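Local coordinates for protein aldo-keto reductase 1 (Coptotermes gestroi, PDB 5KET) that probably acts as an NADP-dependent oxidoreductase of the aldo/keto reductase family and holds NADP within an alpha/beta barrel, at residues 190-195 and 214-219; 197-202 and 269-274; 250-255 and 306-311. One frame throughout, in Å; residues are numbered along the deposited sequence.

Contact 1 of 3, residues 190-195 and 214-219. With NAP (NADP nicotinamide-adenine-dinucleotide phosphate), chain C.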
loop_
_atom_site.group_PDB
_atom_site.type_symbol
_atom_site.label_atom_id
_atom_site.label_comp_id
_atom_site.label_asym_id
_atom_site.label_seq_id
_atom_site.Cartn_x
_atom_site.Cartn_y
_atom_site.Cartn_z
ATOM N N PRO A 190 3.773 -14.327 -5.213
ATOM C CA PRO A 190 3.684 -12.969 -4.671
ATOM C C PRO A 190 4.685 -12.744 -3.546
ATOM O O PRO A 190 4.790 -13.552 -2.617
ATOM C CB PRO A 190 2.236 -12.896 -4.153
ATOM C CG PRO A 190 1.502 -13.996 -4.856
ATOM C CD PRO A 190 2.451 -14.839 -5.615
ATOM N N ALA A 191 5.423 -11.652 -3.636
ATOM C CA ALA A 191 6.373 -11.306 -2.588
ATOM C C ALA A 191 5.726 -10.557 -1.438
ATOM O O ALA A 191 6.183 -10.673 -0.293
ATOM C CB ALA A 191 7.510 -10.466 -3.162
ATOM N N ASN A 192 4.669 -9.800 -1.712
ATOM C CA ASN A 192 4.109 -8.900 -0.715
ATOM C C ASN A 192 2.638 -8.666 -1.024
ATOM O O ASN A 192 2.251 -8.568 -2.191
ATOM C CB ASN A 192 4.879 -7.568 -0.687
ATOM C CG ASN A 192 4.210 -6.519 0.183
ATOM O OD1 ASN A 192 4.310 -6.562 1.408
ATOM N ND2 ASN A 192 3.550 -5.553 -0.450
ATOM N N LEU A 193 1.827 -8.614 0.028
ATOM C CA LEU A 193 0.427 -8.225 -0.053
ATOM C C LEU A 193 0.260 -6.911 0.686
ATOM O O LEU A 193 0.703 -6.785 1.831
ATOM C CB LEU A 193 -0.476 -9.280 0.580
ATOM C CG LEU A 193 -1.938 -8.819 0.708
ATOM C CD1 LEU A 193 -2.533 -8.585 -0.664
ATOM C CD2 LEU A 193 -2.755 -9.786 1.530
ATOM N N GLN A 194 -0.373 -5.936 0.042
ATOM C CA GLN A 194 -0.582 -4.640 0.670
ATOM C C GLN A 194 -2.084 -4.415 0.806
ATOM O O GLN A 194 -2.787 -4.201 -0.187
ATOM C CB GLN A 194 0.092 -3.519 -0.120
ATOM C CG GLN A 194 -0.590 -2.181 0.048
ATOM C CD GLN A 194 0.266 -1.025 -0.429
ATOM O OE1 GLN A 194 1.431 -1.194 -0.730
ATOM N NE2 GLN A 194 -0.327 0.141 -0.558
ATOM N N VAL A 195 -2.568 -4.481 2.042
ATOM C CA VAL A 195 -3.977 -4.313 2.352
ATOM C C VAL A 195 -4.104 -3.295 3.470
ATOM O O VAL A 195 -3.133 -2.937 4.136
ATOM C CB VAL A 195 -4.648 -5.638 2.770
ATOM C CG1 VAL A 195 -4.785 -6.569 1.571
ATOM C CG2 VAL A 195 -3.846 -6.289 3.870
ATOM N N ASP A 214 4.424 -17.659 3.021
ATOM C CA ASP A 214 5.647 -16.838 3.003
ATOM C C ASP A 214 5.431 -15.553 2.198
ATOM O O ASP A 214 6.299 -15.096 1.447
ATOM C CB ASP A 214 6.846 -17.633 2.479
ATOM N N ILE A 215 4.246 -14.974 2.361
ATOM C CA ILE A 215 3.861 -13.726 1.722
ATOM C C ILE A 215 3.803 -12.660 2.793
ATOM O O ILE A 215 3.074 -12.811 3.789
ATOM C CB ILE A 215 2.513 -13.854 1.002
ATOM C CG1 ILE A 215 2.564 -14.970 -0.054
ATOM C CG2 ILE A 215 2.072 -12.502 0.415
ATOM C CD1 ILE A 215 1.181 -15.365 -0.606
ATOM N N THR A 216 4.558 -11.587 2.603
ATOM C CA THR A 216 4.677 -10.553 3.617
ATOM C C THR A 216 3.604 -9.489 3.427
ATOM O O THR A 216 3.287 -9.100 2.297
ATOM C CB THR A 216 6.067 -9.933 3.564
ATOM O OG1 THR A 216 6.216 -9.221 2.332
ATOM C CG2 THR A 216 7.109 -11.032 3.623
ATOM N N VAL A 217 3.044 -9.023 4.538
ATOM C CA VAL A 217 1.907 -8.114 4.535
ATOM C C VAL A 217 2.412 -6.710 4.838
ATOM O O VAL A 217 2.902 -6.441 5.939
ATOM C CB VAL A 217 0.839 -8.539 5.549
ATOM C CG1 VAL A 217 -0.286 -7.518 5.582
ATOM C CG2 VAL A 217 0.299 -9.922 5.220
ATOM N N CYS A 218 2.286 -5.803 3.877
ATOM C CA CYS A 218 2.525 -4.394 4.140
ATOM C C CYS A 218 1.198 -3.728 4.466
ATOM O O CYS A 218 0.212 -3.907 3.744
ATOM C CB CYS A 218 3.179 -3.698 2.952
ATOM S SG CYS A 218 3.241 -1.911 3.176
ATOM N N ALA A 219 1.180 -2.967 5.555
ATOM C CA ALA A 219 -0.040 -2.361 6.069
ATOM C C ALA A 219 -0.114 -0.911 5.621
ATOM O O ALA A 219 0.745 -0.100 5.990
ATOM C CB ALA A 219 -0.089 -2.448 7.595
HETATM P PA NAP C . -2.197 6.842 7.328
HETATM O O1A NAP C . -0.830 7.155 6.740
HETATM O O2A NAP C . -2.390 6.008 8.373
HETATM O O5B NAP C . -2.977 8.318 7.518
HETATM C C5B NAP C . -2.056 9.327 7.179
HETATM C C4B NAP C . -2.746 10.634 7.550
HETATM O O4B NAP C . -2.496 10.893 8.912
HETATM C C3B NAP C . -2.265 11.829 6.681
HETATM O O3B NAP C . -3.341 12.687 6.447
HETATM C C2B NAP C . -1.245 12.551 7.595
HETATM O O2B NAP C . -1.373 13.902 7.594
HETATM C C1B NAP C . -1.601 11.994 9.031
HETATM N N9A NAP C . -0.407 11.535 9.731
HETATM C C8A NAP C . 0.717 10.889 9.184
HETATM N N7A NAP C . 1.656 10.606 10.117
HETATM C C5A NAP C . 1.111 11.095 11.319
HETATM C C6A NAP C . 1.591 11.098 12.636
HETATM N N6A NAP C . 2.815 10.561 12.941
HETATM N N1A NAP C . 0.860 11.641 13.659
HETATM C C2A NAP C . -0.365 12.168 13.288
HETATM N N3A NAP C . -0.958 12.237 12.079
HETATM C C4A NAP C . -0.173 11.675 11.092
HETATM O O3 NAP C . -2.932 6.058 6.124
HETATM P PN NAP C . -2.790 6.603 4.652
HETATM O O1N NAP C . -2.171 7.921 4.477
HETATM O O2N NAP C . -4.008 6.167 3.877
HETATM O O5D NAP C . -1.603 5.483 3.958
HETATM C C5D NAP C . -1.100 6.126 2.883
HETATM C C4D NAP C . -0.222 5.175 2.150
HETATM O O4D NAP C . -0.922 3.930 2.112
HETATM C C3D NAP C . -0.194 5.699 0.705
HETATM O O3D NAP C . 0.975 6.356 0.465
HETATM C C2D NAP C . -0.183 4.445 -0.110
HETATM O O2D NAP C . 1.096 4.006 -0.286
HETATM C C1D NAP C . -0.889 3.415 0.795
HETATM N N1N NAP C . -2.246 3.287 0.204
HETATM C C2N NAP C . -2.534 2.172 -0.523
HETATM C C3N NAP C . -3.769 2.034 -1.110
HETATM C C7N NAP C . -4.041 0.824 -1.861
HETATM O O7N NAP C . -3.163 -0.012 -2.145
HETATM N N7N NAP C . -5.339 0.623 -2.269
HETATM C C4N NAP C . -4.743 3.042 -0.989
HETATM C C5N NAP C . -4.428 4.171 -0.262
HETATM C C6N NAP C . -3.186 4.304 0.331
HETATM P P2B NAP C . -0.069 14.918 6.912
HETATM O O1X NAP C . -0.075 14.359 5.497
HETATM O O2X NAP C . -0.480 16.350 7.120
HETATM O O3X NAP C . 1.120 14.333 7.674
#

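Contact 2 of 3, residues 197-202 and 269-274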
loop_
_atom_site.group_PDB
_atom_site.type_symbol
_atom_site.label_atom_id
_atom_site.label_comp_id
_atom_site.label_asym_id
_atom_site.label_seq_id
_atom_site.Cartn_x
_atom_site.Cartn_y
_atom_site.Cartn_z
ATOM N N LEU A 197 -4.835 -2.112 7.094
ATOM C CA LEU A 197 -4.478 -2.794 8.332
ATOM C C LEU A 197 -4.035 -1.780 9.377
ATOM O O LEU A 197 -3.144 -0.962 9.113
ATOM C CB LEU A 197 -3.374 -3.833 8.073
ATOM C CG LEU A 197 -3.042 -4.932 9.088
ATOM C CD1 LEU A 197 -2.247 -6.050 8.415
ATOM C CD2 LEU A 197 -2.266 -4.403 10.284
ATOM N N ASN A 198 -4.636 -1.865 10.558
ATOM C CA ASN A 198 -4.273 -1.087 11.739
ATOM C C ASN A 198 -4.923 -1.767 12.943
ATOM O O ASN A 198 -5.440 -2.881 12.833
ATOM C CB ASN A 198 -4.692 0.377 11.583
ATOM C CG ASN A 198 -6.153 0.529 11.240
ATOM O OD1 ASN A 198 -7.007 -0.206 11.750
ATOM N ND2 ASN A 198 -6.458 1.494 10.379
ATOM N N VAL A 199 -4.909 -1.101 14.100
ATOM C CA VAL A 199 -5.450 -1.768 15.280
ATOM C C VAL A 199 -6.968 -1.872 15.230
ATOM O O VAL A 199 -7.545 -2.691 15.952
ATOM C CB VAL A 199 -5.017 -1.075 16.588
ATOM C CG1 VAL A 199 -3.499 -1.025 16.692
ATOM C CG2 VAL A 199 -5.649 0.301 16.698
ATOM N N TYR A 200 -7.636 -1.067 14.406
ATOM C CA TYR A 200 -9.076 -1.212 14.224
ATOM C C TYR A 200 -9.442 -2.243 13.161
ATOM O O TYR A 200 -10.610 -2.635 13.080
ATOM C CB TYR A 200 -9.709 0.138 13.865
ATOM C CG TYR A 200 -9.811 1.093 15.034
ATOM C CD1 TYR A 200 -9.591 0.648 16.335
ATOM C CD2 TYR A 200 -10.136 2.434 14.840
ATOM C CE1 TYR A 200 -9.685 1.516 17.414
ATOM C CE2 TYR A 200 -10.238 3.304 15.908
ATOM C CZ TYR A 200 -10.007 2.840 17.191
ATOM O OH TYR A 200 -10.102 3.703 18.253
ATOM N N PHE A 201 -8.463 -2.699 12.366
ATOM C CA PHE A 201 -8.620 -3.585 11.223
ATOM C C PHE A 201 -7.327 -4.398 11.100
ATOM O O PHE A 201 -6.528 -4.250 10.174
ATOM C CB PHE A 201 -8.916 -2.780 9.956
ATOM C CG PHE A 201 -9.480 -3.592 8.827
ATOM C CD1 PHE A 201 -10.633 -4.340 8.996
ATOM C CD2 PHE A 201 -8.865 -3.590 7.588
ATOM C CE1 PHE A 201 -11.147 -5.079 7.955
ATOM C CE2 PHE A 201 -9.374 -4.323 6.547
ATOM C CZ PHE A 201 -10.515 -5.073 6.733
ATOM N N GLN A 202 -7.097 -5.290 12.068
ATOM C CA GLN A 202 -5.801 -5.954 12.185
ATOM C C GLN A 202 -5.582 -7.060 11.155
ATOM O O GLN A 202 -4.432 -7.480 10.961
ATOM C CB GLN A 202 -5.636 -6.525 13.594
ATOM C CG GLN A 202 -5.517 -5.461 14.655
ATOM C CD GLN A 202 -5.639 -6.002 16.059
ATOM O OE1 GLN A 202 -6.061 -5.292 16.972
ATOM N NE2 GLN A 202 -5.282 -7.261 16.244
ATOM N N LEU A 269 1.764 2.126 14.959
ATOM C CA LEU A 269 2.674 1.525 13.994
ATOM C C LEU A 269 3.412 0.350 14.605
ATOM O O LEU A 269 3.527 -0.715 13.989
ATOM C CB LEU A 269 3.663 2.575 13.500
ATOM C CG LEU A 269 3.023 3.771 12.787
ATOM C CD1 LEU A 269 3.970 4.956 12.751
ATOM C CD2 LEU A 269 2.559 3.352 11.396
ATOM N N ARG A 270 3.876 0.519 15.838
ATOM C CA ARG A 270 4.613 -0.537 16.512
ATOM C C ARG A 270 3.819 -1.833 16.570
ATOM O O ARG A 270 4.363 -2.914 16.293
ATOM C CB ARG A 270 4.970 -0.073 17.915
ATOM C CG ARG A 270 5.749 -1.111 18.628
ATOM C CD ARG A 270 7.266 -0.920 18.263
ATOM N NE ARG A 270 7.913 -2.215 17.959
ATOM C CZ ARG A 270 9.214 -2.462 17.994
ATOM N NH1 ARG A 270 10.090 -1.555 18.412
ATOM N NH2 ARG A 270 9.663 -3.643 17.696
ATOM N N HIS A 271 2.531 -1.746 16.932
ATOM C CA HIS A 271 1.711 -2.944 17.043
ATOM C C HIS A 271 1.705 -3.732 15.745
ATOM O O HIS A 271 1.757 -4.968 15.759
ATOM C CB HIS A 271 0.275 -2.608 17.429
ATOM C CG HIS A 271 -0.543 -3.829 17.715
ATOM N ND1 HIS A 271 -1.918 -3.849 17.659
ATOM C CD2 HIS A 271 -0.165 -5.086 18.057
ATOM C CE1 HIS A 271 -2.354 -5.062 17.955
ATOM N NE2 HIS A 271 -1.308 -5.831 18.203
ATOM N N CYS A 272 1.622 -3.039 14.613
ATOM C CA CYS A 272 1.732 -3.727 13.336
ATOM C C CYS A 272 3.119 -4.327 13.159
ATOM O O CYS A 272 3.256 -5.505 12.805
ATOM C CB CYS A 272 1.415 -2.764 12.199
ATOM S SG CYS A 272 -0.189 -1.995 12.329
ATOM N N MET A 273 4.164 -3.535 13.415
ATOM C CA MET A 273 5.514 -3.965 13.070
ATOM C C MET A 273 5.920 -5.213 13.842
ATOM O O MET A 273 6.586 -6.099 13.297
ATOM C CB MET A 273 6.510 -2.844 13.335
ATOM C CG MET A 273 6.153 -1.537 12.685
ATOM S SD MET A 273 6.828 -0.183 13.652
ATOM C CE MET A 273 8.474 -0.126 13.012
ATOM N N GLN A 274 5.531 -5.307 15.107
ATOM C CA GLN A 274 5.947 -6.484 15.849
ATOM C C GLN A 274 5.215 -7.742 15.424
ATOM O O GLN A 274 5.510 -8.814 15.966
ATOM C CB GLN A 274 5.768 -6.262 17.345
ATOM C CG GLN A 274 6.764 -5.289 17.965
ATOM C CD GLN A 274 6.378 -4.935 19.385
ATOM O OE1 GLN A 274 5.508 -5.595 19.962
ATOM N NE2 GLN A 274 7.040 -3.918 19.975
#

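Contact 3 of 3, residues 250-255 and 306-311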
loop_
_atom_site.group_PDB
_atom_site.type_symbol
_atom_site.label_atom_id
_atom_site.label_comp_id
_atom_site.label_asym_id
_atom_site.label_seq_id
_atom_site.Cartn_x
_atom_site.Cartn_y
_atom_site.Cartn_z
ATOM N N ASP A 250 -8.153 6.807 20.578
ATOM C CA ASP A 250 -8.638 5.738 21.443
ATOM C C ASP A 250 -7.911 5.789 22.789
ATOM O O ASP A 250 -6.682 5.907 22.825
ATOM C CB ASP A 250 -8.444 4.373 20.790
ATOM C CG ASP A 250 -9.087 3.245 21.578
ATOM O OD1 ASP A 250 -8.825 3.123 22.792
ATOM O OD2 ASP A 250 -9.877 2.487 20.979
ATOM N N PRO A 251 -8.642 5.714 23.901
ATOM C CA PRO A 251 -7.984 5.804 25.216
ATOM C C PRO A 251 -7.011 4.672 25.473
ATOM O O PRO A 251 -5.986 4.880 26.146
ATOM C CB PRO A 251 -9.152 5.766 26.214
ATOM C CG PRO A 251 -10.388 5.914 25.425
ATOM C CD PRO A 251 -10.099 5.854 23.975
ATOM N N VAL A 252 -7.304 3.475 24.965
ATOM C CA VAL A 252 -6.372 2.360 25.107
ATOM C C VAL A 252 -5.010 2.741 24.547
ATOM O O VAL A 252 -3.988 2.618 25.232
ATOM C CB VAL A 252 -6.931 1.096 24.428
ATOM C CG1 VAL A 252 -5.805 0.116 24.129
ATOM C CG2 VAL A 252 -8.003 0.452 25.313
ATOM N N VAL A 253 -4.979 3.262 23.318
ATOM C CA VAL A 253 -3.679 3.547 22.721
ATOM C C VAL A 253 -3.002 4.722 23.417
ATOM O O VAL A 253 -1.769 4.758 23.537
ATOM C CB VAL A 253 -3.808 3.793 21.207
ATOM C CG1 VAL A 253 -2.431 3.730 20.557
ATOM C CG2 VAL A 253 -4.753 2.776 20.560
ATOM N N LEU A 254 -3.773 5.692 23.910
ATOM C CA LEU A 254 -3.158 6.797 24.644
ATOM C C LEU A 254 -2.602 6.334 25.978
ATOM O O LEU A 254 -1.511 6.762 26.384
ATOM C CB LEU A 254 -4.167 7.922 24.851
ATOM C CG LEU A 254 -4.531 8.677 23.572
ATOM C CD1 LEU A 254 -5.680 9.636 23.804
ATOM C CD2 LEU A 254 -3.306 9.397 23.060
ATOM N N LYS A 255 -3.330 5.451 26.668
ATOM C CA LYS A 255 -2.815 4.873 27.901
ATOM C C LYS A 255 -1.486 4.167 27.659
ATOM O O LYS A 255 -0.518 4.376 28.401
ATOM C CB LYS A 255 -3.839 3.913 28.507
ATOM N N ASP A 306 -2.235 -7.225 23.865
ATOM C CA ASP A 306 -3.573 -7.799 23.902
ATOM C C ASP A 306 -4.650 -6.771 24.179
ATOM O O ASP A 306 -5.808 -7.002 23.819
ATOM C CB ASP A 306 -3.692 -8.905 24.942
ATOM C CG ASP A 306 -2.657 -9.978 24.778
ATOM O OD1 ASP A 306 -1.710 -9.976 25.573
ATOM O OD2 ASP A 306 -2.788 -10.818 23.864
ATOM N N GLU A 307 -4.321 -5.661 24.843
ATOM C CA GLU A 307 -5.252 -4.542 24.845
ATOM C C GLU A 307 -5.396 -3.970 23.441
ATOM O O GLU A 307 -6.508 -3.652 23.004
ATOM C CB GLU A 307 -4.793 -3.459 25.818
ATOM C CG GLU A 307 -4.384 -3.964 27.188
ATOM C CD GLU A 307 -3.519 -2.954 27.926
ATOM O OE1 GLU A 307 -2.494 -3.346 28.527
ATOM O OE2 GLU A 307 -3.862 -1.754 27.892
ATOM N N LEU A 308 -4.285 -3.853 22.708
ATOM C CA LEU A 308 -4.374 -3.406 21.321
ATOM C C LEU A 308 -5.084 -4.434 20.452
ATOM O O LEU A 308 -5.784 -4.065 19.498
ATOM C CB LEU A 308 -2.976 -3.102 20.771
ATOM C CG LEU A 308 -2.195 -2.015 21.522
ATOM C CD1 LEU A 308 -0.906 -1.663 20.801
ATOM C CD2 LEU A 308 -3.040 -0.765 21.767
ATOM N N ASP A 309 -4.924 -5.723 20.761
ATOM C CA ASP A 309 -5.673 -6.739 20.037
ATOM C C ASP A 309 -7.171 -6.609 20.292
ATOM O O ASP A 309 -7.978 -6.869 19.391
ATOM C CB ASP A 309 -5.174 -8.137 20.417
ATOM C CG ASP A 309 -3.835 -8.487 19.771
ATOM O OD1 ASP A 309 -3.417 -7.792 18.817
ATOM O OD2 ASP A 309 -3.204 -9.472 20.215
ATOM N N SER A 310 -7.565 -6.195 21.503
ATOM C CA SER A 310 -8.986 -6.039 21.792
ATOM C C SER A 310 -9.614 -4.935 20.954
ATOM O O SER A 310 -10.823 -4.964 20.693
ATOM C CB SER A 310 -9.202 -5.759 23.278
ATOM O OG SER A 310 -9.055 -6.939 24.049
ATOM N N LEU A 311 -8.815 -3.966 20.517
ATOM C CA LEU A 311 -9.360 -2.834 19.786
ATOM C C LEU A 311 -9.857 -3.218 18.404
ATOM O O LEU A 311 -10.631 -2.460 17.809
ATOM C CB LEU A 311 -8.299 -1.747 19.667
ATOM C CG LEU A 311 -7.931 -1.067 20.983
ATOM C CD1 LEU A 311 -6.856 -0.036 20.705
ATOM C CD2 LEU A 311 -9.174 -0.492 21.646
#

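Contact 1 of 3, residues 190-195 and 214-219
Ala191 O receives two donors from Thr216. The hydroxyl OG1 bonds to it at 3.0 Å, in the carbonyl plane and on a lone pair. Thr216 N adds a weak bond at 3.4 Å. The hydroxyl faces back to this carbonyl because OG1 lies between the backbone N and the carbonyl carbon (chi1 67°). From here a parallel ladder runs on. Leu193 N gives to Thr216 O at 2.7 Å, and Cys218 N gives to Leu193 O at 2.8 Å. The next rung is weak, Val195 N to Cys218 O at 3.3 Å, and Val195 bonds on to Tyr220. Gln194 O is satisfied by Ser172 OG on the neighbouring strand. A valine at Thr216 would probably cost Ala191 O its hydroxyl donor, leaving the weak backbone bond on this side. On the face of Leu193, packing takes over: its CB lies 4.1 Å from Ile215 CG2, and Val195 CG2 is equally far from Val217 CG1. Helix 204-212 covers this face through Leu206, Val207 and Cys210. Gln194 turns its side chain to the other face, where it belongs to the NADP site. Two parallel strands joined through a helix form a beta-alpha-beta unit, the repeat of the TIM barrel.

Contact 2 of 3, residues 197-202 and 269-274
Leu197 and Val199 make the van der Waals contacts with Cys272 and His271 on the helix. Leu197 CD2 touches Cys272 SG at 3.8 Å. The same sulfur is 4.2 Å from Asn198 CA, so it rests against the start of the turn. Val199 CG1 comes to the edge of the His271 ring, in its plane, and lies 3.4 Å from ND1. The ring extends from the helix to meet it because CG is anti to the backbone N (chi1 -173°).

A flat polar group meets the same ring. The amide of Gln202 approaches the CE1 edge of His271, its plane turned 77° from that of the imidazole, so the two do not stack.

Hydrogen bonds shape the loop itself rather than tie it to the helix. Asn198 to Phe201 is a type I turn, closed by Phe201 N to Asn198 O at 3.1 Å. Asn198 N returns a bond to Phe201 O, also at 3.1 Å. Asn198 OD1 takes a weak bond from Tyr200 N, while ND2 gives to Ala221 O.

The loop follows strand 192-196 and leads into helix 204-212. It packs against the last turn of helix 264-273. Cys272 also touches Val279 of strand 278-279. Val305 and Leu308 of helix 302-310 also touch His271.

Contact 3 of 3, residues 250-255 and 306-311
Leu311 is the main bump of this contact, and it fits a hollow formed by Asp250, Val252 and Val253. Its two methyls divide the work. CD1 reaches in to Val253 CG2 at 3.5 Å and to Val252 CG1 at 3.6 Å. CD2 lies against the carboxylate of Asp250, whose side chain comes from the opposite direction. Val252 fills a hollow in return. Its CG1, anti to the backbone N (chi1 160°), projects among Glu307, Leu308 and Leu311. There it meets Leu308 CD2 at 3.7 Å and Glu307 CB at 4.1 Å. The side chains of Val252 and Leu311 slide past each other in opposite directions. Leu308 CD2 also reaches Val253 CG2 at 4.1 Å, with the two side chains roughly at right angles. The short helical segments run nearly antiparallel, at 162°, with axes 9.9 Å apart. Val253 continues inward to Val267 and Leu268 of helix 264-273. Asp250 also caps its own helix, its OD1 accepting from Val252 N at 2.7 Å. Aliphatic packing holds these segments together. The Asp250 carboxylate is spent on its own helix start through OD1 and on Tyr200 through OD2, which probably lets a leucine methyl lie against it.

Contact 1 lies deepest, in the barrel wall, and Gln194 brings it to NADP. That side chain also lies about 3 Å from that of Lys87, predicted to lower the pKa of the active-site tyrosine. The loop of contact 2 follows directly on the first strand of contact 1, centres about 14 Å apart. Leu197 joins the two, its CB 3.6 Å from Ala219 CB. The side chain of Asn198 is about 6 Å from the cofactor. Contact 3 is further out, its centre about 11 Å from that of contact 2 and about 25 Å from that of contact 1. Its Asp250 OD2 lies 3.0 Å from Tyr200 OH, a probable hydrogen bond. The series runs from cofactor pocket to outer helices.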